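Local coordinates for protein glutathione S-Transferase (Caenorhabditis elegans, PDB 1YQ1) that probably catalyses the conjugation of glutathione to electrophilic halide substrates, as a sigma-class member of the glutathione S-transferase superfamily, at residues A87-V92 against I155-L160. Numbering follows the deposited sequence.
Sequences AWVDAV and ITFADL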
loop_
_atom_site.group_PDB
_atom_site.type_symbol
_atom_site.label_atom_id
_atom_site.label_comp_id
_atom_site.label_asym_id
_atom_site.label_seq_id
_atom_site.Cartn_x
_atom_site.Cartn_y
_atom_site.Cartn_z
ATOM N N ALA A 87 -0.919 13.253 -2.230
ATOM C CA ALA A 87 -1.317 12.486 -1.059
ATOM C C ALA A 87 -2.645 11.805 -1.306
ATOM O O ALA A 87 -2.906 10.726 -0.784
ATOM C CB ALA A 87 -1.423 13.399 0.147
ATOM N N TRP A 88 -3.498 12.432 -2.104
ATOM C CA TRP A 88 -4.780 11.821 -2.378
ATOM C C TRP A 88 -4.638 10.715 -3.387
ATOM O O TRP A 88 -5.316 9.695 -3.286
ATOM C CB TRP A 88 -5.793 12.864 -2.828
ATOM C CG TRP A 88 -6.548 13.382 -1.653
ATOM C CD1 TRP A 88 -6.108 14.280 -0.727
ATOM C CD2 TRP A 88 -7.815 12.914 -1.188
ATOM N NE1 TRP A 88 -7.018 14.393 0.293
ATOM C CE2 TRP A 88 -8.076 13.563 0.036
ATOM C CE3 TRP A 88 -8.750 11.998 -1.684
ATOM C CZ2 TRP A 88 -9.236 13.329 0.775
ATOM C CZ3 TRP A 88 -9.904 11.761 -0.950
ATOM C CH2 TRP A 88 -10.136 12.424 0.269
ATOM N N VAL A 89 -3.753 10.909 -4.360
ATOM C CA VAL A 89 -3.505 9.867 -5.347
ATOM C C VAL A 89 -3.000 8.653 -4.558
ATOM O O VAL A 89 -3.447 7.528 -4.783
ATOM C CB VAL A 89 -2.434 10.294 -6.384
ATOM C CG1 VAL A 89 -2.074 9.121 -7.284
ATOM C CG2 VAL A 89 -2.963 11.434 -7.234
ATOM N N ASP A 90 -2.080 8.899 -3.620
ATOM C CA ASP A 90 -1.527 7.846 -2.779
ATOM C C ASP A 90 -2.634 7.161 -2.011
ATOM O O ASP A 90 -2.629 5.944 -1.841
ATOM C CB ASP A 90 -0.531 8.411 -1.779
ATOM C CG ASP A 90 0.789 8.756 -2.411
ATOM O OD1 ASP A 90 1.147 8.096 -3.401
ATOM O OD2 ASP A 90 1.481 9.669 -1.909
ATOM N N ALA A 91 -3.585 7.957 -1.549
ATOM C CA ALA A 91 -4.705 7.437 -0.781
ATOM C C ALA A 91 -5.651 6.626 -1.634
ATOM O O ALA A 91 -6.083 5.564 -1.228
ATOM C CB ALA A 91 -5.459 8.578 -0.128
ATOM N N VAL A 92 -5.987 7.124 -2.814
ATOM C CA VAL A 92 -6.900 6.387 -3.668
ATOM C C VAL A 92 -6.202 5.085 -4.039
ATOM O O VAL A 92 -6.848 4.049 -4.164
ATOM C CB VAL A 92 -7.296 7.221 -4.930
ATOM C CG1 VAL A 92 -6.093 7.457 -5.773
ATOM C CG2 VAL A 92 -8.391 6.526 -5.733
ATOM N N ILE A 155 -4.925 13.301 -15.546
ATOM C CA ILE A 155 -4.756 11.881 -15.264
ATOM C C ILE A 155 -3.694 11.720 -14.181
ATOM O O ILE A 155 -2.858 12.606 -13.988
ATOM C CB ILE A 155 -4.313 11.132 -16.545
ATOM C CG1 ILE A 155 -4.580 9.638 -16.401
ATOM C CG2 ILE A 155 -2.835 11.399 -16.836
ATOM C CD1 ILE A 155 -4.353 8.871 -17.686
ATOM N N THR A 156 -3.744 10.595 -13.473
ATOM C CA THR A 156 -2.795 10.290 -12.402
ATOM C C THR A 156 -2.558 8.788 -12.414
ATOM O O THR A 156 -3.400 8.030 -12.913
ATOM C CB THR A 156 -3.365 10.668 -11.018
ATOM O OG1 THR A 156 -4.739 11.037 -11.155
ATOM C CG2 THR A 156 -2.606 11.824 -10.422
ATOM N N PHE A 157 -1.429 8.344 -11.869
ATOM C CA PHE A 157 -1.156 6.909 -11.854
ATOM C C PHE A 157 -2.231 6.180 -11.060
ATOM O O PHE A 157 -2.344 4.963 -11.148
ATOM C CB PHE A 157 0.252 6.603 -11.297
ATOM C CG PHE A 157 0.356 6.602 -9.794
ATOM C CD1 PHE A 157 -0.180 5.568 -9.044
ATOM C CD2 PHE A 157 1.051 7.612 -9.134
ATOM C CE1 PHE A 157 -0.024 5.531 -7.661
ATOM C CE2 PHE A 157 1.214 7.585 -7.749
ATOM C CZ PHE A 157 0.673 6.537 -7.015
ATOM N N ALA A 158 -3.025 6.935 -10.301
ATOM C CA ALA A 158 -4.107 6.355 -9.512
ATOM C C ALA A 158 -5.188 5.841 -10.443
ATOM O O ALA A 158 -5.733 4.764 -10.223
ATOM C CB ALA A 158 -4.691 7.385 -8.589
ATOM N N ASP A 159 -5.495 6.619 -11.484
ATOM C CA ASP A 159 -6.521 6.239 -12.452
ATOM C C ASP A 159 -6.087 4.965 -13.149
ATOM O O ASP A 159 -6.872 4.029 -13.313
ATOM C CB ASP A 159 -6.721 7.334 -13.509
ATOM C CG ASP A 159 -7.283 8.624 -12.931
ATOM O OD1 ASP A 159 -8.425 8.618 -12.415
ATOM O OD2 ASP A 159 -6.572 9.649 -13.002
ATOM N N LEU A 160 -4.827 4.941 -13.565
ATOM C CA LEU A 160 -4.287 3.783 -14.252
ATOM C C LEU A 160 -4.660 2.555 -13.439
ATOM O O LEU A 160 -5.301 1.628 -13.940
ATOM C CB LEU A 160 -2.769 3.924 -14.379
ATOM C CG LEU A 160 -2.176 4.448 -15.704
ATOM C CD1 LEU A 160 -3.041 5.527 -16.300
ATOM C CD2 LEU A 160 -0.759 4.969 -15.468
#
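The ring of Phe-157 takes CG1 of Val-89 over one face, a CH-pi contact 3.8 Å from the ring centroid. The methyl sits 17° off the ring normal. At the ring edge, near its plane, lies OD1 of Asp-90, with the carboxylate turned 49° from the ring. The contact belongs to the all-helical C-terminal domain of the glutathione S-transferase fold, where the start of helix 157-171 packs on helix 83-109. Phe-157 also touches Leu-69 and Ala-73 of helix 65-76, so its side chain joins this bundle to the thioredoxin-like domain. The carboxylate of Asp-90 is held mainly by a salt bridge from OD1 to Arg-70 of that helix. An alanine in place of Phe-157 would probably leave CG1 of Val-89 without its aromatic face and open a gap toward Leu-69 and Ala-73. Val-89 straddles the helix start with its two methyls. CG1, anti to the backbone N (chi1 173°), reaches both the ring and CB of Ala-158; CG2 turns to the methyl of Thr-156, the N-cap residue. Within the turn, the backbone N of Thr-156 makes a weak hydrogen bond to OD2 of Asp-159, 3.0 Å long.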